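Local coordinates for protein cystathionine gamma-lyase (Saccharomyces cerevisiae, PDB 1N8P) that belongs to the Cys/Met metabolism family of pyridoxal-phosphate-dependent enzymes and holds pyridoxal-5'-phosphate in a pocket completed by a neighbouring subunit, at residues Asp6-Lys11 with Ser183-Asn188; Ala66-Gln71 with Asp195-Ser200. All blocks are in the same frame, centred on the assembly; numbering follows the deposited sequence.

Contact 1 (Asp6-Lys11 with Ser183-Asn188)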
ATOM      1  N   ASP A   6     -23.106  12.112 -20.014  1.00 61.03           N
ATOM      2  CA  ASP A   6     -23.342  10.686 -20.156  1.00 51.20           C
ATOM      3  C   ASP A   6     -24.057  10.203 -18.892  1.00 49.65           C
ATOM      4  O   ASP A   6     -24.368  10.999 -18.003  1.00 49.88           O
ATOM      5  CB  ASP A   6     -22.005   9.981 -20.302  1.00 48.88           C
ATOM      6  CG  ASP A   6     -21.258  10.425 -21.534  1.00 47.52           C
ATOM      7  OD1 ASP A   6     -21.680  10.052 -22.634  1.00 50.14           O
ATOM      8  OD2 ASP A   6     -20.261  11.156 -21.422  1.00 52.87           O
ATOM      9  N   LYS A   7     -24.309   8.905 -18.801  1.00 45.25           N
ATOM     10  CA  LYS A   7     -24.999   8.357 -17.646  1.00 35.54           C
ATOM     11  C   LYS A   7     -24.070   8.103 -16.455  1.00 40.06           C
ATOM     12  O   LYS A   7     -22.840   8.006 -16.596  1.00 37.46           O
ATOM     13  CB  LYS A   7     -25.689   7.071 -18.047  1.00 40.00           C
ATOM     14  CG  LYS A   7     -26.657   7.220 -19.204  1.00 44.64           C
ATOM     15  CD  LYS A   7     -27.824   8.085 -18.797  1.00 49.73           C
ATOM     16  CE  LYS A   7     -29.129   7.613 -19.421  1.00 53.48           C
ATOM     17  NZ  LYS A   7     -30.280   8.263 -18.723  1.00 53.77           N
ATOM     18  N   PHE A   8     -24.681   7.967 -15.281  1.00 41.72           N
ATOM     19  CA  PHE A   8     -23.964   7.740 -14.017  1.00 38.28           C
ATOM     20  C   PHE A   8     -22.857   6.694 -14.030  1.00 32.95           C
ATOM     21  O   PHE A   8     -21.819   6.914 -13.427  1.00 32.66           O
ATOM     22  CB  PHE A   8     -24.945   7.373 -12.904  1.00 38.34           C
ATOM     23  CG  PHE A   8     -24.305   7.264 -11.570  1.00 39.56           C
ATOM     24  CD1 PHE A   8     -24.439   8.287 -10.643  1.00 40.68           C
ATOM     25  CD2 PHE A   8     -23.523   6.163 -11.251  1.00 36.98           C
ATOM     26  CE1 PHE A   8     -23.802   8.224  -9.416  1.00 39.75           C
ATOM     27  CE2 PHE A   8     -22.889   6.087 -10.036  1.00 35.58           C
ATOM     28  CZ  PHE A   8     -23.022   7.118  -9.112  1.00 36.28           C
ATOM     29  N   ALA A   9     -23.083   5.550 -14.664  1.00 30.23           N
ATOM     30  CA  ALA A   9     -22.043   4.525 -14.702  1.00 35.89           C
ATOM     31  C   ALA A   9     -20.852   5.043 -15.500  1.00 40.17           C
ATOM     32  O   ALA A   9     -19.707   4.741 -15.154  1.00 47.95           O
ATOM     33  CB  ALA A   9     -22.574   3.237 -15.323  1.00 35.84           C
ATOM     34  N   THR A  10     -21.117   5.838 -16.548  1.00 39.47           N
ATOM     35  CA  THR A  10     -20.047   6.397 -17.382  1.00 34.76           C
ATOM     36  C   THR A  10     -19.244   7.424 -16.598  1.00 36.19           C
ATOM     37  O   THR A  10     -18.012   7.500 -16.691  1.00 40.51           O
ATOM     38  CB  THR A  10     -20.579   7.113 -18.652  1.00 41.71           C
ATOM     39  OG1 THR A  10     -21.488   6.261 -19.365  1.00 39.74           O
ATOM     40  CG2 THR A  10     -19.394   7.496 -19.574  1.00 36.02           C
ATOM     41  N   LYS A  11     -19.928   8.245 -15.823  1.00 35.91           N
ATOM     42  CA  LYS A  11     -19.185   9.220 -15.058  1.00 37.48           C
ATOM     43  C   LYS A  11     -18.342   8.522 -14.004  1.00 42.92           C
ATOM     44  O   LYS A  11     -17.196   8.897 -13.790  1.00 46.40           O
ATOM     45  CB  LYS A  11     -20.130  10.223 -14.426  1.00 39.41           C
ATOM     46  CG  LYS A  11     -20.556  11.334 -15.385  1.00 39.27           C
ATOM     47  CD  LYS A  11     -21.647  12.219 -14.788  1.00 35.74           C
ATOM     48  CE  LYS A  11     -23.005  11.958 -15.429  1.00 34.38           C
ATOM     49  NZ  LYS A  11     -24.034  12.837 -14.801  1.00 37.45           N
ATOM     50  N   SER A 183     -26.097   7.192  -1.120  1.00 25.63           N
ATOM     51  CA  SER A 183     -24.963   7.341  -2.043  1.00 26.80           C
ATOM     52  C   SER A 183     -25.262   8.081  -3.354  1.00 28.86           C
ATOM     53  O   SER A 183     -26.378   8.064  -3.841  1.00 27.26           O
ATOM     54  CB  SER A 183     -24.464   5.996  -2.467  1.00 20.10           C
ATOM     55  OG  SER A 183     -25.134   5.673  -3.663  1.00 13.74           O
ATOM     56  N   PRO A 184     -24.245   8.713  -3.954  1.00 26.82           N
ATOM     57  CA  PRO A 184     -24.498   9.412  -5.213  1.00 31.20           C
ATOM     58  C   PRO A 184     -25.470   8.676  -6.153  1.00 29.22           C
ATOM     59  O   PRO A 184     -26.356   9.273  -6.717  1.00 40.58           O
ATOM     60  CB  PRO A 184     -23.090   9.542  -5.806  1.00 26.17           C
ATOM     61  CG  PRO A 184     -22.269   9.839  -4.564  1.00 24.05           C
ATOM     62  CD  PRO A 184     -22.826   8.837  -3.561  1.00 26.43           C
ATOM     63  N   TYR A 185     -25.332   7.371  -6.285  1.00 27.41           N
ATOM     64  CA  TYR A 185     -26.182   6.619  -7.185  1.00 30.94           C
ATOM     65  C   TYR A 185     -27.701   6.788  -7.013  1.00 34.45           C
ATOM     66  O   TYR A 185     -28.403   7.138  -7.944  1.00 40.33           O
ATOM     67  CB  TYR A 185     -25.825   5.106  -7.123  1.00 31.60           C
ATOM     68  CG  TYR A 185     -26.555   4.303  -8.182  1.00 31.42           C
ATOM     69  CD1 TYR A 185     -26.375   4.599  -9.537  1.00 31.47           C
ATOM     70  CD2 TYR A 185     -27.480   3.322  -7.841  1.00 25.76           C
ATOM     71  CE1 TYR A 185     -27.092   3.960 -10.526  1.00 28.31           C
ATOM     72  CE2 TYR A 185     -28.212   2.669  -8.829  1.00 30.45           C
ATOM     73  CZ  TYR A 185     -28.010   3.005 -10.184  1.00 35.36           C
ATOM     74  OH  TYR A 185     -28.727   2.408 -11.209  1.00 43.21           O
ATOM     75  N   ILE A 186     -28.203   6.511  -5.817  1.00 35.14           N
ATOM     76  CA  ILE A 186     -29.616   6.588  -5.526  1.00 24.76           C
ATOM     77  C   ILE A 186     -30.178   7.997  -5.457  1.00 30.45           C
ATOM     78  O   ILE A 186     -31.334   8.199  -5.771  1.00 31.91           O
ATOM     79  CB  ILE A 186     -29.948   5.889  -4.171  1.00 31.14           C
ATOM     80  CG1 ILE A 186     -29.604   4.399  -4.262  1.00 21.92           C
ATOM     81  CG2 ILE A 186     -31.462   6.098  -3.810  1.00 14.87           C
ATOM     82  CD1 ILE A 186     -29.900   3.652  -3.005  1.00 31.64           C
ATOM     83  N   SER A 187     -29.380   8.975  -5.059  1.00 31.42           N
ATOM     84  CA  SER A 187     -29.900  10.317  -4.945  1.00 31.30           C
ATOM     85  C   SER A 187     -28.877  11.431  -5.043  1.00 36.01           C
ATOM     86  O   SER A 187     -27.696  11.251  -4.758  1.00 42.72           O
ATOM     87  CB  SER A 187     -30.648  10.435  -3.632  1.00 37.16           C
ATOM     88  OG  SER A 187     -31.194  11.731  -3.482  1.00 53.58           O
ATOM     89  N   ASN A 188     -29.357  12.602  -5.437  1.00 40.73           N
ATOM     90  CA  ASN A 188     -28.515  13.790  -5.595  1.00 44.99           C
ATOM     91  C   ASN A 188     -29.176  15.001  -4.942  1.00 43.17           C
ATOM     92  O   ASN A 188     -29.752  15.851  -5.643  1.00 33.92           O
ATOM     93  CB  ASN A 188     -28.282  14.080  -7.079  1.00 42.26           C
ATOM     94  CG  ASN A 188     -27.362  13.086  -7.724  1.00 41.65           C
ATOM     95  OD1 ASN A 188     -27.333  12.966  -8.942  1.00 50.57           O
ATOM     96  ND2 ASN A 188     -26.587  12.382  -6.917  1.00 33.17           N
TER

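Contact 2 (Ala66-Gln71 with Asp195-Ser200). With PLP (pyridoxal-5'-phosphate), chain E.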
ATOM      1  N   ALA A  66     -18.796  14.965  -9.633  1.00 38.40           N
ATOM      2  CA  ALA A  66     -19.478  14.581 -10.867  1.00 33.10           C
ATOM      3  C   ALA A  66     -20.602  13.623 -10.598  1.00 29.84           C
ATOM      4  O   ALA A  66     -21.683  13.750 -11.163  1.00 37.35           O
ATOM      5  CB  ALA A  66     -18.499  13.934 -11.839  1.00 28.61           C
ATOM      6  N   LEU A  67     -20.358  12.637  -9.749  1.00 35.89           N
ATOM      7  CA  LEU A  67     -21.411  11.662  -9.480  1.00 35.91           C
ATOM      8  C   LEU A  67     -22.498  12.368  -8.678  1.00 34.72           C
ATOM      9  O   LEU A  67     -23.684  12.017  -8.745  1.00 37.71           O
ATOM     10  CB  LEU A  67     -20.851  10.451  -8.712  1.00 34.67           C
ATOM     11  CG  LEU A  67     -19.684   9.641  -9.301  1.00 30.62           C
ATOM     12  CD1 LEU A  67     -19.404   8.482  -8.360  1.00 32.43           C
ATOM     13  CD2 LEU A  67     -19.999   9.122 -10.693  1.00 22.26           C
ATOM     14  N   GLU A  68     -22.095  13.393  -7.935  1.00 36.26           N
ATOM     15  CA  GLU A  68     -23.046  14.133  -7.133  1.00 36.20           C
ATOM     16  C   GLU A  68     -23.671  15.288  -7.907  1.00 44.90           C
ATOM     17  O   GLU A  68     -24.280  16.171  -7.308  1.00 53.94           O
ATOM     18  CB  GLU A  68     -22.373  14.665  -5.890  1.00 26.64           C
ATOM     19  CG  GLU A  68     -23.333  14.881  -4.749  1.00 34.18           C
ATOM     20  CD  GLU A  68     -24.070  13.602  -4.383  1.00 34.83           C
ATOM     21  OE1 GLU A  68     -23.447  12.698  -3.799  1.00 31.80           O
ATOM     22  OE2 GLU A  68     -25.283  13.493  -4.690  1.00 35.73           O
ATOM     23  N   ASN A  69     -23.535  15.266  -9.234  1.00 48.11           N
ATOM     24  CA  ASN A  69     -24.069  16.307 -10.119  1.00 43.70           C
ATOM     25  C   ASN A  69     -23.713  17.636  -9.544  1.00 41.89           C
ATOM     26  O   ASN A  69     -24.567  18.493  -9.415  1.00 52.32           O
ATOM     27  CB  ASN A  69     -25.590  16.226 -10.225  1.00 49.41           C
ATOM     28  CG  ASN A  69     -26.147  17.170 -11.278  1.00 50.50           C
ATOM     29  OD1 ASN A  69     -25.539  17.349 -12.327  1.00 55.75           O
ATOM     30  ND2 ASN A  69     -27.310  17.757 -11.013  1.00 43.94           N
ATOM     31  N   ALA A  70     -22.450  17.809  -9.195  1.00 38.97           N
ATOM     32  CA  ALA A  70     -22.006  19.040  -8.578  1.00 40.10           C
ATOM     33  C   ALA A  70     -20.752  19.644  -9.189  1.00 42.63           C
ATOM     34  O   ALA A  70     -19.934  18.971  -9.810  1.00 38.98           O
ATOM     35  CB  ALA A  70     -21.786  18.806  -7.082  1.00 44.66           C
ATOM     36  N   GLN A  71     -20.600  20.938  -8.983  1.00 44.79           N
ATOM     37  CA  GLN A  71     -19.453  21.633  -9.513  1.00 55.65           C
ATOM     38  C   GLN A  71     -18.188  21.385  -8.693  1.00 54.35           C
ATOM     39  O   GLN A  71     -17.095  21.270  -9.249  1.00 56.75           O
ATOM     40  CB  GLN A  71     -19.759  23.136  -9.574  1.00 61.89           C
ATOM     41  CG  GLN A  71     -20.707  23.538 -10.704  1.00 61.99           C
ATOM     42  CD  GLN A  71     -20.061  23.402 -12.054  1.00 65.72           C
ATOM     43  OE1 GLN A  71     -19.050  24.051 -12.335  1.00 65.35           O
ATOM     44  NE2 GLN A  71     -20.630  22.545 -12.900  1.00 66.87           N
ATOM     45  N   ASP A 195     -27.422  23.072  -0.090  1.00 41.56           N
ATOM     46  CA  ASP A 195     -26.235  23.839  -0.390  1.00 42.44           C
ATOM     47  C   ASP A 195     -24.988  22.988  -0.323  1.00 44.66           C
ATOM     48  O   ASP A 195     -23.998  23.289  -1.001  1.00 45.31           O
ATOM     49  CB  ASP A 195     -26.145  25.028   0.552  1.00 46.09           C
ATOM     50  CG  ASP A 195     -27.337  25.934   0.432  1.00 45.47           C
ATOM     51  OD1 ASP A 195     -27.506  26.545  -0.639  1.00 49.96           O
ATOM     52  OD2 ASP A 195     -28.112  26.030   1.399  1.00 46.41           O
ATOM     53  N   ILE A 196     -25.043  21.923   0.475  1.00 42.47           N
ATOM     54  CA  ILE A 196     -23.911  21.011   0.592  1.00 42.49           C
ATOM     55  C   ILE A 196     -24.367  19.571   0.802  1.00 43.72           C
ATOM     56  O   ILE A 196     -25.335  19.321   1.531  1.00 40.28           O
ATOM     57  CB  ILE A 196     -22.972  21.366   1.781  1.00 36.99           C
ATOM     58  CG1 ILE A 196     -22.777  22.864   1.895  1.00 40.08           C
ATOM     59  CG2 ILE A 196     -21.594  20.816   1.531  1.00 36.56           C
ATOM     60  CD1 ILE A 196     -21.797  23.246   2.983  1.00 38.99           C
ATOM     61  N   VAL A 197     -23.655  18.640   0.156  1.00 47.36           N
ATOM     62  CA  VAL A 197     -23.894  17.199   0.274  1.00 39.96           C
ATOM     63  C   VAL A 197     -22.696  16.640   0.987  1.00 38.39           C
ATOM     64  O   VAL A 197     -21.574  16.813   0.518  1.00 40.72           O
ATOM     65  CB  VAL A 197     -23.901  16.478  -1.052  1.00 39.00           C
ATOM     66  CG1 VAL A 197     -25.184  15.696  -1.181  1.00 48.12           C
ATOM     67  CG2 VAL A 197     -23.710  17.445  -2.180  1.00 41.21           C
ATOM     68  N   VAL A 198     -22.933  15.968   2.107  1.00 38.27           N
ATOM     69  CA  VAL A 198     -21.859  15.356   2.898  1.00 36.84           C
ATOM     70  C   VAL A 198     -21.921  13.828   2.765  1.00 33.21           C
ATOM     71  O   VAL A 198     -22.993  13.261   2.582  1.00 42.76           O
ATOM     72  CB  VAL A 198     -22.002  15.718   4.387  1.00 34.81           C
ATOM     73  CG1 VAL A 198     -21.052  14.921   5.198  1.00 42.11           C
ATOM     74  CG2 VAL A 198     -21.725  17.173   4.595  1.00 38.64           C
ATOM     75  N   HIS A 199     -20.778  13.164   2.831  1.00 30.14           N
ATOM     76  CA  HIS A 199     -20.744  11.711   2.747  1.00 24.48           C
ATOM     77  C   HIS A 199     -19.646  11.195   3.612  1.00 32.97           C
ATOM     78  O   HIS A 199     -18.617  11.844   3.803  1.00 24.08           O
ATOM     79  CB  HIS A 199     -20.386  11.207   1.381  1.00 24.60           C
ATOM     80  CG  HIS A 199     -21.460  11.358   0.363  1.00 30.45           C
ATOM     81  ND1 HIS A 199     -22.372  10.363   0.104  1.00 32.29           N
ATOM     82  CD2 HIS A 199     -21.698  12.337  -0.539  1.00 27.47           C
ATOM     83  CE1 HIS A 199     -23.125  10.714  -0.921  1.00 35.79           C
ATOM     84  NE2 HIS A 199     -22.735  11.908  -1.330  1.00 43.06           N
ATOM     85  N   SER A 200     -19.889  10.009   4.139  1.00 34.93           N
ATOM     86  CA  SER A 200     -18.900   9.306   4.903  1.00 28.99           C
ATOM     87  C   SER A 200     -18.538   8.310   3.787  1.00 31.05           C
ATOM     88  O   SER A 200     -19.320   7.404   3.474  1.00 28.54           O
ATOM     89  CB  SER A 200     -19.558   8.614   6.070  1.00 25.76           C
ATOM     90  OG  SER A 200     -18.578   7.937   6.796  1.00 26.37           O
TER
HETATM   91  N1  PLP E 400     -22.337   9.879   9.281  1.00 63.84           N
HETATM   92  C2  PLP E 400     -23.086   8.783   8.906  1.00 66.19           C
HETATM   93  C2A PLP E 400     -24.486   9.102   8.395  1.00 62.39           C
HETATM   94  C3  PLP E 400     -22.427   7.451   9.045  1.00 66.73           C
HETATM   95  O3  PLP E 400     -23.226   6.444   8.617  1.00 70.00           O
HETATM   96  C4  PLP E 400     -21.096   7.347   9.553  1.00 59.54           C
HETATM   97  C4A PLP E 400     -20.451   6.001   9.730  1.00 59.52           C
HETATM   98  C5  PLP E 400     -20.410   8.618   9.919  1.00 56.73           C
HETATM   99  C6  PLP E 400     -21.046   9.837   9.767  1.00 63.44           C
HETATM  100  C5A PLP E 400     -18.948   8.537  10.387  1.00 54.93           C
HETATM  101  O4P PLP E 400     -18.006   8.697   9.342  1.00 41.50           O
HETATM  102  P   PLP E 400     -16.478   8.718   9.673  1.00 38.73           P
HETATM  103  O1P PLP E 400     -15.859   8.659   8.371  1.00 49.06           O
HETATM  104  O2P PLP E 400     -16.208   7.479  10.499  1.00 51.55           O
HETATM  105  O3P PLP E 400     -16.321   9.943  10.441  1.00 43.50           O

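Contact 1 (Asp6-Lys11 with Ser183-Asn188)
Phe-8 reaches from the first turn of helix 8-14 to Pro-184 and Tyr-185, in the short, weakly bonded helix 183-186, and its ring illustrates how one aromatic side chain can join two distant pieces of chain. Its CB points toward the other segment, and CG lies anti to the backbone N (chi1 -174°), which carries the ring out from the helix. From CG onward, successive atoms meet different parts of the partner. CG and CD2 lie under Tyr-185 CD1, with Phe-8 CD2 3.7 Å from it, and Phe-8 CE2 follows at 3.8 Å from the same atom. Across the ring the neighbours change to backbone: Phe-8 CE1 approaches Tyr-185 N at 3.6 Å and Pro-184 C at 3.7 Å, while Phe-8 CZ lies 3.7 Å from Tyr-185 CA. Pro-184 CB completes the set in the plane of the ring, at its edge, 3.9 Å from Phe-8 CE1. The two aromatic rings thus form an edge-to-face (T-shaped) pair in which Tyr-185 supplies the edge and Phe-8 the face, with centroids 5.2 Å apart and planes at 74°. Tyr-185 CD1 sits over the rim of the Phe-8 ring near CD2, while the proline and the peptide after it lie by the opposite rim, at CE1 and CZ. No hydrogen bond links the segments; the contact is apolar and aromatic packing. Asp-6, two residues before Phe-8, makes a salt bridge to Arg-327 of the second subunit. Within its own chain, Phe-8 also packs on His-254 and Leu-67, and Tyr-185 on Val-257 and Arg-258, so the pair is set among helix 8-14, helix 183-186, the end of helix 55-67 and helix 253-271.

Contact 2 (Ala66-Gln71 with Asp195-Ser200)
Glu-68 and His-199 are joined by the polar interaction at the centre of this buried contact, a histidine-carboxylate hydrogen bond. His-199 NE2 donates to Glu-68 OE1 over 2.7 Å, with an N-H...O angle of 153°. The two side chains come from opposite directions, and the carboxylate oxygen sits at the ring edge, tilted 16° from the imidazole plane. On the glutamate side, the N-H arrives from above the carboxylate plane. Weak hydrogen bonds from Asn-179 ND2 to Glu-68 OE1 and from Asn-188 ND2 to Glu-68 OE2 give both carboxylate oxygens protein donors.

Apolar packing involves the stem of the same glutamate. With CG anti to the backbone N (chi1 -154°), the stem lies against Val-197, Glu-68 CG 3.6 Å from Val-197 CG2; the bend at chi2 then sets the direction of the carboxylate. The other methyl, Val-197 CG1, lies 4.0 Å from Glu-68 CD. The CB atoms of Val-197 and His-199, two apart on strand 196-200, are directed toward 66-71, and that of Val-198 between them away from it.

Backbone bonding fixes where the glutamate is presented. Glu-68 is the first residue to leave helical geometry after helix 55-67, and Asn-69, with positive phi, is the C-prime residue of a Schellman motif; Asn-69 N bonds to Ala-66 O at 3.1 Å.

Cofactor binding occupies the end of the strand, where Ser-200 OG donates to O4P of pyridoxal-5'-phosphate at 2.7 Å. The strand thus places a cofactor-binding serine directly after a histidine tied to a helix terminus. Strand 196-200 lies within a mixed seven-stranded sheet, parallel to 174-178 and antiparallel to 214-218, an arrangement characteristic of the large domain of fold-type I pyridoxal-phosphate enzymes.

Overall arrangement
Starting at the N terminus, the chain leaves helix 8-14, runs through helix 55-67, and then builds much of the seven-stranded sheet before reaching helix 183-186, where contact 1 closes the first long loop. Contact 2 opens at 66-71, inside that loop, and closes beyond it at 195-200, so the two closures cross. Their centres are 11 Å apart, and they touch directly: Pro-184 of contact 1 packs against both Glu-68 and His-199 of contact 2. Together they exemplify how crossed closures tie the N-terminal helix, the end of helix 55-67 and the short helix 183-186 to a strand of the central sheet that contacts the cofactor.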